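Local atomic coordinates of CRISPR-associated endonuclease/helicase Cas3 (Thermus thermophilus HB8, PDB entry 3SK9), a protein that cleaves single-stranded DNA through its metal-dependent N-terminal HD nuclease domain and carries a helicase/ATPase domain, as part of CRISPR immunity against invading genetic elements. Residues A[152-155]-A[156-159]; A[206-209]-A[210-214]; A[213-216]-A[217-220]. One frame throughout, in Å; residues are numbered along the deposited sequence.

This chain is the N-terminal HD nuclease domain alone, and its three contacts are local, closing no long loop. Contact 1, a pair of consecutive turns on the surface, sets helix 149-161 against helix 110-124 and closes before the others open. Contact 2 lies on the last turns of helix 196-213, in the buried middle of the domain, its centre about 26 Å from that of contact 1; it includes the metal-binding residue Asp210 and packs on helices 26-43, 60-71 and 230-246. Contact 3 begins where contact 2 ends, sharing Ala213 and Ser214, and takes the chain through a tight turn between helices 26-43 and 230-246. None is nested in another.

Contact 1 (A[152-155]-A[156-159]); sequences KSRA and RRHL
Arg156 N donates to Lys152 O at 2.9 Å, Arg157 N to Ser153 O at 3.1 Å and Leu159 N to Ala155 O at 3.0 Å, so 152-155 and 156-159 run on as one alpha-helix; the bond from His158 N to Arg154 O is weak. On the outer side of these turns, Arg157 folds back toward the N-terminal end. With chi3 bent (-82°), its guanidinium comes to lie with one face toward Arg154 CA, which sits nearer the rim of the group, and NH2 reaches Ser153 OG, 3.1 Å away, the hydroxyl tilted 28° out of the guanidinium plane. Arg157 NH1 meanwhile rests against Arg154 CG at 3.6 Å. The two guanidinium planes stand 57° apart, and Arg154 turns its own NH1 elsewhere, to the backbone O of Trp107. Lys152 and Arg156 run side by side in the same direction, Lys152 CD touching Arg156 NH2 at 4.1 Å; Lys152 NZ stays 4.7 Å from Arg156 NH2, a spacing at which like charges would probably still repel. Ala155 faces inward and packs on Phe113 and Leu116 of helix 110-124, Leu159 meets Phe117 of that same helix, and His158 reaches the loop at Val82.

Contact 2 (A[206-209]-A[210-214]); sequences ASFA and DWVAS
Phe208 and Val212, one helical turn apart, make the main side-chain contact. Val212 CG2 sits over one face of the phenyl ring, 3.9 Å from the centroid of the Phe208 ring and 18° off its normal, which is a CH-pi contact; the methyl is shifted from the middle toward the rim, where the closest carbon pair is Phe208 CZ and Val212 CG2 at 3.7 Å. Phe208 has CG opposite its own backbone N (chi1 177°), which swings the ring outward and somewhat forward, within reach of Val212. In Val212 it is CG1 that stands trans to N (chi1 174°); CG2 lies beside the backbone N instead, within 3.4 Å of Phe208 O. Trp211 meets the same ring differently: Phe208 CE1 comes to the edge of the indole, close to the indole plane, at 4.1 Å from Trp211 CZ3, and the contact is plain apolar packing. Beneath them the backbone is regular helix, with Val212 N donating to Phe208 O at 3.0 Å. Further along, Ser214 OG turns back to Asp210 O at 2.8 Å, approaching from above the carbonyl plane, and so satisfies a carbonyl to which Ser214 N adds only a weak bond.

Asp210 points its carboxylate away from this cluster, into the divalent-metal site with His29, His74 and Asp75; its OD1 is hydrogen-bonded to His29 NE2 and lies close to Asp75 OD2. The alanines pass close to neighbouring helices, Ala209 on Val36 of helix 26-43 and Val71 of helix 60-71, Ala213 on Thr33. Phe208, Trp211 and Val212 turn to helix 230-246, against Leu242, Leu245 and Ala241, with the Phe208 ring also meeting Phe262 in strand 260-264.

Contact 3 (A[213-216]-A[217-220]); sequences ASDP and SLFP
An Asx turn begins the passage from helix 196-213 to helix 230-246: Asp215 OD1 accepts from Ser217 N at 2.9 Å, reaching across Pro216. The same oxygen takes a second bond from Ser217 OG at 2.7 Å, and both donors come from one face of the carboxylate, above its plane. Asp215 CG lies trans to N across the CA-CB bond (chi1 -173°), beside the next peptide, while Ser217 holds OG between its N and carbonyl carbon (chi1 75°), the orientation that folds the hydroxyl back to the aspartate. Two bonds to one oxygen should hold the carboxylate's rotation.

Superimposed on the Asx turn is a type I beta turn with Pro216 and Ser217 at its corners, closed by Leu218 N donating to Asp215 O at 2.9 Å. That carbonyl also receives Phe219 N, likewise at 2.9 Å, so the chain makes about one helical turn before straightening. The two donors approach differently: Phe219 N lies in the carbonyl plane, Leu218 N well above it. Pro216 CA makes a CA-H...O contact with Phe219 O at 3.5 Å, and a water bridges the mouth of the bend, donating to Ala213 O at 2.9 Å and to Phe219 O at 2.8 Å.

Leu218 CD1 packs on Asp215 CB, and Phe219 CD1 comes to 3.8 Å from Ala213 CA; the Ala213 side chain is itself close to that of the metal-binding His29. Phe219 fills in between Asp32 and Val36 of helix 26-43 and Leu237 and Ala238 of helix 230-246, and Leu218 lies on Ala241 and Arg244 of that same helix 230-246.

Contact 1 (A[152-155]-A[156-159])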
ATOM      1  N   LYS A 152     -18.959   7.555   0.515  1.00 23.23           N
ATOM      2  CA  LYS A 152     -18.159   8.776   0.515  1.00 23.98           C
ATOM      3  C   LYS A 152     -18.823   9.862   1.368  1.00 22.89           C
ATOM      4  O   LYS A 152     -18.121  10.578   2.092  1.00 28.48           O
ATOM      5  CB  LYS A 152     -17.896   9.259  -0.905  1.00 28.94           C
ATOM      6  CG  LYS A 152     -17.022   8.281  -1.683  1.00 30.56           C
ATOM      7  CD  LYS A 152     -16.595   8.849  -3.010  1.00 32.12           C
ATOM      8  CE  LYS A 152     -17.738   8.868  -4.004  1.00 43.05           C
ATOM      9  NZ  LYS A 152     -17.264   9.402  -5.306  1.00 45.80           N
ATOM     10  N   SER A 153     -20.154   9.964   1.319  1.00 26.12           N
ATOM     11  CA  SER A 153     -20.873  10.914   2.164  1.00 24.83           C
ATOM     12  C   SER A 153     -20.603  10.628   3.634  1.00 24.98           C
ATOM     13  O   SER A 153     -20.337  11.555   4.398  1.00 27.08           O
ATOM     14  CB  SER A 153     -22.391  10.855   1.866  1.00 24.05           C
ATOM     15  OG  SER A 153     -23.110  11.698   2.749  1.00 48.58           O
ATOM     16  N   ARG A 154     -20.682   9.359   4.054  1.00 24.69           N
ATOM     17  CA  ARG A 154     -20.380   9.000   5.446  1.00 27.69           C
ATOM     18  C   ARG A 154     -18.957   9.318   5.839  1.00 29.25           C
ATOM     19  O   ARG A 154     -18.735   9.838   6.924  1.00 28.92           O
ATOM     20  CB  ARG A 154     -20.553   7.503   5.735  1.00 36.31           C
ATOM     21  CG  ARG A 154     -21.957   7.033   5.877  1.00 41.65           C
ATOM     22  CD  ARG A 154     -21.939   5.560   6.165  1.00 46.31           C
ATOM     23  NE  ARG A 154     -23.270   4.988   6.163  1.00 45.33           N
ATOM     24  CZ  ARG A 154     -23.591   3.863   6.787  1.00 53.60           C
ATOM     25  NH1 ARG A 154     -22.674   3.190   7.467  1.00 52.71           N
ATOM     26  NH2 ARG A 154     -24.831   3.411   6.736  1.00 56.13           N
ATOM     27  N   ALA A 155     -17.985   8.958   4.995  1.00 23.76           N
ATOM     28  CA  ALA A 155     -16.605   9.256   5.320  1.00 24.41           C
ATOM     29  C   ALA A 155     -16.398  10.778   5.479  1.00 29.52           C
ATOM     30  O   ALA A 155     -15.730  11.235   6.413  1.00 30.02           O
ATOM     31  CB  ALA A 155     -15.682   8.709   4.240  1.00 22.16           C
ATOM     32  N   ARG A 156     -16.936  11.554   4.548  1.00 30.09           N
ATOM     33  CA  ARG A 156     -16.719  13.006   4.550  1.00 30.63           C
ATOM     34  C   ARG A 156     -17.334  13.639   5.813  1.00 33.86           C
ATOM     35  O   ARG A 156     -16.827  14.637   6.340  1.00 36.54           O
ATOM     36  CB  ARG A 156     -17.269  13.642   3.281  1.00 31.87           C
ATOM     37  CG  ARG A 156     -16.520  13.295   2.007  1.00 32.05           C
ATOM     38  CD  ARG A 156     -17.011  14.161   0.855  1.00 40.58           C
ATOM     39  NE  ARG A 156     -16.969  13.521  -0.460  1.00 52.94           N
ATOM     40  CZ  ARG A 156     -15.883  13.417  -1.219  1.00 54.32           C
ATOM     41  NH1 ARG A 156     -14.714  13.871  -0.793  1.00 63.29           N
ATOM     42  NH2 ARG A 156     -15.967  12.847  -2.408  1.00 51.80           N
ATOM     43  N   ARG A 157     -18.391  13.035   6.334  1.00 31.99           N
ATOM     44  CA  ARG A 157     -18.967  13.496   7.610  1.00 37.09           C
ATOM     45  C   ARG A 157     -17.905  13.432   8.735  1.00 42.27           C
ATOM     46  O   ARG A 157     -17.711  14.383   9.519  1.00 39.48           O
ATOM     47  CB  ARG A 157     -20.208  12.662   7.962  1.00 33.33           C
ATOM     48  CG  ARG A 157     -21.497  13.459   8.112  1.00 53.87           C
ATOM     49  CD  ARG A 157     -22.738  12.554   8.279  1.00 58.49           C
ATOM     50  NE  ARG A 157     -23.244  12.069   6.991  1.00 62.03           N
ATOM     51  CZ  ARG A 157     -23.556  10.799   6.709  1.00 62.01           C
ATOM     52  NH1 ARG A 157     -23.432   9.848   7.640  1.00 63.47           N
ATOM     53  NH2 ARG A 157     -24.009  10.480   5.492  1.00 47.22           N
ATOM     54  N   HIS A 158     -17.187  12.321   8.803  1.00 32.02           N
ATOM     55  CA  HIS A 158     -16.128  12.179   9.790  1.00 36.74           C
ATOM     56  C   HIS A 158     -15.001  13.173   9.533  1.00 40.67           C
ATOM     57  O   HIS A 158     -14.441  13.771  10.457  1.00 39.43           O
ATOM     58  CB  HIS A 158     -15.531  10.766   9.745  1.00 39.26           C
ATOM     59  CG  HIS A 158     -16.479   9.681  10.156  1.00 43.57           C
ATOM     60  ND1 HIS A 158     -16.750   9.385  11.476  1.00 47.72           N
ATOM     61  CD2 HIS A 158     -17.190   8.798   9.418  1.00 42.07           C
ATOM     62  CE1 HIS A 158     -17.599   8.373  11.528  1.00 48.90           C
ATOM     63  NE2 HIS A 158     -17.876   7.993  10.292  1.00 41.76           N
ATOM     64  N   LEU A 159     -14.656  13.344   8.272  1.00 30.64           N
ATOM     65  CA  LEU A 159     -13.498  14.152   7.922  1.00 34.90           C
ATOM     66  C   LEU A 159     -13.738  15.617   8.280  1.00 43.77           C
ATOM     67  O   LEU A 159     -12.789  16.369   8.514  1.00 37.44           O
ATOM     68  CB  LEU A 159     -13.163  14.013   6.425  1.00 36.35           C
ATOM     69  CG  LEU A 159     -12.604  12.621   6.081  1.00 34.96           C
ATOM     70  CD1 LEU A 159     -12.348  12.496   4.594  1.00 43.90           C
ATOM     71  CD2 LEU A 159     -11.332  12.347   6.907  1.00 27.71           C
TER

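Contact 2 (A[206-209]-A[210-214])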
ATOM      1  N   ALA A 206      -1.493  -5.036  -4.459  1.00 16.50           N
ATOM      2  CA  ALA A 206      -1.764  -4.474  -3.125  1.00 18.10           C
ATOM      3  C   ALA A 206      -2.614  -5.432  -2.290  1.00 21.93           C
ATOM      4  O   ALA A 206      -2.336  -5.608  -1.100  1.00 18.69           O
ATOM      5  CB  ALA A 206      -2.415  -3.106  -3.208  1.00 19.18           C
ATOM      6  N   SER A 207      -3.596  -6.088  -2.921  1.00 19.74           N
ATOM      7  CA  SER A 207      -4.396  -7.094  -2.239  1.00 18.47           C
ATOM      8  C   SER A 207      -3.529  -8.245  -1.639  1.00 22.56           C
ATOM      9  O   SER A 207      -3.623  -8.618  -0.439  1.00 20.02           O
ATOM     10  CB  SER A 207      -5.438  -7.656  -3.187  1.00 24.84           C
ATOM     11  OG  SER A 207      -6.052  -8.768  -2.617  1.00 26.92           O
ATOM     12  N   PHE A 208      -2.663  -8.782  -2.460  1.00 15.56           N
ATOM     13  CA  PHE A 208      -1.730  -9.807  -1.985  1.00 19.36           C
ATOM     14  C   PHE A 208      -0.729  -9.282  -0.942  1.00 16.89           C
ATOM     15  O   PHE A 208      -0.516  -9.902   0.107  1.00 18.42           O
ATOM     16  CB  PHE A 208      -0.975 -10.407  -3.169  1.00 16.12           C
ATOM     17  CG  PHE A 208       0.059 -11.434  -2.778  1.00 18.12           C
ATOM     18  CD1 PHE A 208      -0.329 -12.720  -2.392  1.00 20.56           C
ATOM     19  CD2 PHE A 208       1.425 -11.128  -2.833  1.00 22.15           C
ATOM     20  CE1 PHE A 208       0.630 -13.700  -2.052  1.00 23.84           C
ATOM     21  CE2 PHE A 208       2.409 -12.115  -2.473  1.00 19.11           C
ATOM     22  CZ  PHE A 208       1.987 -13.394  -2.104  1.00 20.65           C
ATOM     23  N   ALA A 209      -0.082  -8.161  -1.214  1.00 14.42           N
ATOM     24  CA  ALA A 209       0.976  -7.710  -0.268  1.00 16.50           C
ATOM     25  C   ALA A 209       0.406  -7.327   1.081  1.00 16.89           C
ATOM     26  O   ALA A 209       1.031  -7.582   2.125  1.00 17.00           O
ATOM     27  CB  ALA A 209       1.785  -6.510  -0.880  1.00 16.61           C
ATOM     28  N   ASP A 210      -0.754  -6.690   1.091  1.00 17.81           N
ATOM     29  CA  ASP A 210      -1.387  -6.296   2.381  1.00 16.87           C
ATOM     30  C   ASP A 210      -1.737  -7.564   3.183  1.00 17.34           C
ATOM     31  O   ASP A 210      -1.524  -7.616   4.406  1.00 19.71           O
ATOM     32  CB  ASP A 210      -2.671  -5.477   2.160  1.00 21.27           C
ATOM     33  CG  ASP A 210      -3.362  -5.101   3.494  1.00 37.66           C
ATOM     34  OD1 ASP A 210      -2.839  -4.226   4.202  1.00 30.64           O
ATOM     35  OD2 ASP A 210      -4.402  -5.706   3.833  1.00 32.91           O
ATOM     36  N   TRP A 211      -2.241  -8.570   2.487  1.00 17.39           N
ATOM     37  CA  TRP A 211      -2.551  -9.866   3.130  1.00 17.30           C
ATOM     38  C   TRP A 211      -1.302 -10.475   3.783  1.00 18.21           C
ATOM     39  O   TRP A 211      -1.326 -10.832   4.979  1.00 16.76           O
ATOM     40  CB  TRP A 211      -3.139 -10.823   2.113  1.00 15.52           C
ATOM     41  CG  TRP A 211      -3.388 -12.194   2.674  1.00 15.82           C
ATOM     42  CD1 TRP A 211      -4.366 -12.535   3.565  1.00 19.58           C
ATOM     43  CD2 TRP A 211      -2.707 -13.377   2.342  1.00 17.88           C
ATOM     44  NE1 TRP A 211      -4.310 -13.867   3.830  1.00 20.96           N
ATOM     45  CE2 TRP A 211      -3.313 -14.422   3.080  1.00 20.25           C
ATOM     46  CE3 TRP A 211      -1.649 -13.679   1.460  1.00 19.42           C
ATOM     47  CZ2 TRP A 211      -2.894 -15.738   2.987  1.00 21.64           C
ATOM     48  CZ3 TRP A 211      -1.215 -14.980   1.377  1.00 28.72           C
ATOM     49  CH2 TRP A 211      -1.829 -16.006   2.148  1.00 23.53           C
ATOM     50  N   VAL A 212      -0.220 -10.604   3.016  1.00 15.81           N
ATOM     51  CA  VAL A 212       1.031 -11.204   3.564  1.00 17.22           C
ATOM     52  C   VAL A 212       1.452 -10.379   4.804  1.00 19.95           C
ATOM     53  O   VAL A 212       1.681 -10.933   5.889  1.00 21.20           O
ATOM     54  CB  VAL A 212       2.174 -11.165   2.548  1.00 16.68           C
ATOM     55  CG1 VAL A 212       3.508 -11.652   3.178  1.00 16.26           C
ATOM     56  CG2 VAL A 212       1.855 -12.044   1.379  1.00 17.90           C
ATOM     57  N   ALA A 213       1.545  -9.062   4.639  1.00 17.96           N
ATOM     58  CA  ALA A 213       2.088  -8.188   5.717  1.00 19.97           C
ATOM     59  C   ALA A 213       1.200  -8.138   6.949  1.00 19.91           C
ATOM     60  O   ALA A 213       1.671  -7.856   8.075  1.00 22.58           O
ATOM     61  CB  ALA A 213       2.337  -6.775   5.168  1.00 16.13           C
ATOM     62  N   SER A 214      -0.066  -8.507   6.778  1.00 18.87           N
ATOM     63  CA  SER A 214      -1.016  -8.430   7.885  1.00 20.24           C
ATOM     64  C   SER A 214      -0.910  -9.620   8.836  1.00 22.53           C
ATOM     65  O   SER A 214      -1.604  -9.643   9.861  1.00 21.90           O
ATOM     66  CB  SER A 214      -2.465  -8.373   7.350  1.00 21.32           C
ATOM     67  OG  SER A 214      -2.750  -7.056   6.891  1.00 24.07           O
TER

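Contact 3 (A[213-216]-A[217-220])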
ATOM      1  N   ALA A 213       1.545  -9.062   4.639  1.00 17.96           N
ATOM      2  CA  ALA A 213       2.088  -8.188   5.717  1.00 19.97           C
ATOM      3  C   ALA A 213       1.200  -8.138   6.949  1.00 19.91           C
ATOM      4  O   ALA A 213       1.671  -7.856   8.075  1.00 22.58           O
ATOM      5  CB  ALA A 213       2.337  -6.775   5.168  1.00 16.13           C
ATOM      6  N   SER A 214      -0.066  -8.507   6.778  1.00 18.87           N
ATOM      7  CA  SER A 214      -1.016  -8.430   7.885  1.00 20.24           C
ATOM      8  C   SER A 214      -0.910  -9.620   8.836  1.00 22.53           C
ATOM      9  O   SER A 214      -1.604  -9.643   9.861  1.00 21.90           O
ATOM     10  CB  SER A 214      -2.465  -8.373   7.350  1.00 21.32           C
ATOM     11  OG  SER A 214      -2.750  -7.056   6.891  1.00 24.07           O
ATOM     12  N   ASP A 215      -0.102 -10.620   8.474  1.00 20.39           N
ATOM     13  CA  ASP A 215      -0.006 -11.846   9.299  1.00 20.94           C
ATOM     14  C   ASP A 215       1.155 -11.706  10.289  1.00 20.84           C
ATOM     15  O   ASP A 215       2.311 -11.707   9.898  1.00 19.72           O
ATOM     16  CB  ASP A 215       0.211 -13.062   8.400  1.00 20.07           C
ATOM     17  CG  ASP A 215       0.157 -14.400   9.177  1.00 29.10           C
ATOM     18  OD1 ASP A 215       0.339 -14.428  10.431  1.00 23.28           O
ATOM     19  OD2 ASP A 215      -0.066 -15.421   8.514  1.00 24.88           O
ATOM     20  N   PRO A 216       0.838 -11.547  11.588  1.00 16.91           N
ATOM     21  CA  PRO A 216       1.948 -11.302  12.536  1.00 17.28           C
ATOM     22  C   PRO A 216       2.876 -12.494  12.697  1.00 21.04           C
ATOM     23  O   PRO A 216       3.992 -12.360  13.237  1.00 24.39           O
ATOM     24  CB  PRO A 216       1.229 -10.961  13.838  1.00 20.42           C
ATOM     25  CG  PRO A 216      -0.123 -11.500  13.708  1.00 23.18           C
ATOM     26  CD  PRO A 216      -0.478 -11.438  12.226  1.00 18.26           C
ATOM     27  N   SER A 217       2.463 -13.666  12.242  1.00 21.63           N
ATOM     28  CA  SER A 217       3.394 -14.782  12.279  1.00 23.82           C
ATOM     29  C   SER A 217       4.517 -14.570  11.269  1.00 25.00           C
ATOM     30  O   SER A 217       5.595 -15.136  11.411  1.00 24.42           O
ATOM     31  CB  SER A 217       2.682 -16.123  12.051  1.00 31.49           C
ATOM     32  OG  SER A 217       2.319 -16.295  10.682  1.00 32.31           O
ATOM     33  N   LEU A 218       4.255 -13.763  10.239  1.00 23.27           N
ATOM     34  CA  LEU A 218       5.248 -13.478   9.196  1.00 23.85           C
ATOM     35  C   LEU A 218       5.966 -12.142   9.480  1.00 25.41           C
ATOM     36  O   LEU A 218       7.168 -11.967   9.188  1.00 21.85           O
ATOM     37  CB  LEU A 218       4.524 -13.389   7.827  1.00 19.50           C
ATOM     38  CG  LEU A 218       3.872 -14.735   7.428  1.00 21.59           C
ATOM     39  CD1 LEU A 218       3.117 -14.626   6.102  1.00 26.68           C
ATOM     40  CD2 LEU A 218       4.944 -15.848   7.402  1.00 23.41           C
ATOM     41  N   PHE A 219       5.191 -11.204  10.036  1.00 22.75           N
ATOM     42  CA  PHE A 219       5.633  -9.830  10.263  1.00 20.72           C
ATOM     43  C   PHE A 219       5.287  -9.466  11.702  1.00 19.51           C
ATOM     44  O   PHE A 219       4.300  -8.797  11.978  1.00 18.66           O
ATOM     45  CB  PHE A 219       4.949  -8.882   9.247  1.00 21.60           C
ATOM     46  CG  PHE A 219       5.661  -8.840   7.922  1.00 17.52           C
ATOM     47  CD1 PHE A 219       5.316  -9.706   6.879  1.00 26.06           C
ATOM     48  CD2 PHE A 219       6.722  -7.963   7.749  1.00 18.11           C
ATOM     49  CE1 PHE A 219       6.058  -9.679   5.644  1.00 18.99           C
ATOM     50  CE2 PHE A 219       7.465  -7.941   6.569  1.00 17.84           C
ATOM     51  CZ  PHE A 219       7.131  -8.771   5.519  1.00 19.39           C
ATOM     52  N   PRO A 220       6.143  -9.885  12.632  1.00 23.33           N
ATOM     53  CA  PRO A 220       5.820  -9.725  14.058  1.00 20.23           C
ATOM     54  C   PRO A 220       5.636  -8.271  14.502  1.00 19.49           C
ATOM     55  O   PRO A 220       6.295  -7.355  13.997  1.00 22.07           O
ATOM     56  CB  PRO A 220       7.059 -10.312  14.770  1.00 25.61           C
ATOM     57  CG  PRO A 220       7.813 -11.115  13.725  1.00 27.48           C
ATOM     58  CD  PRO A 220       7.501 -10.439  12.413  1.00 22.78           C
TER
HETATM   59  O   HOH W   1       1.839  -8.077  10.936  1.00 24.70           O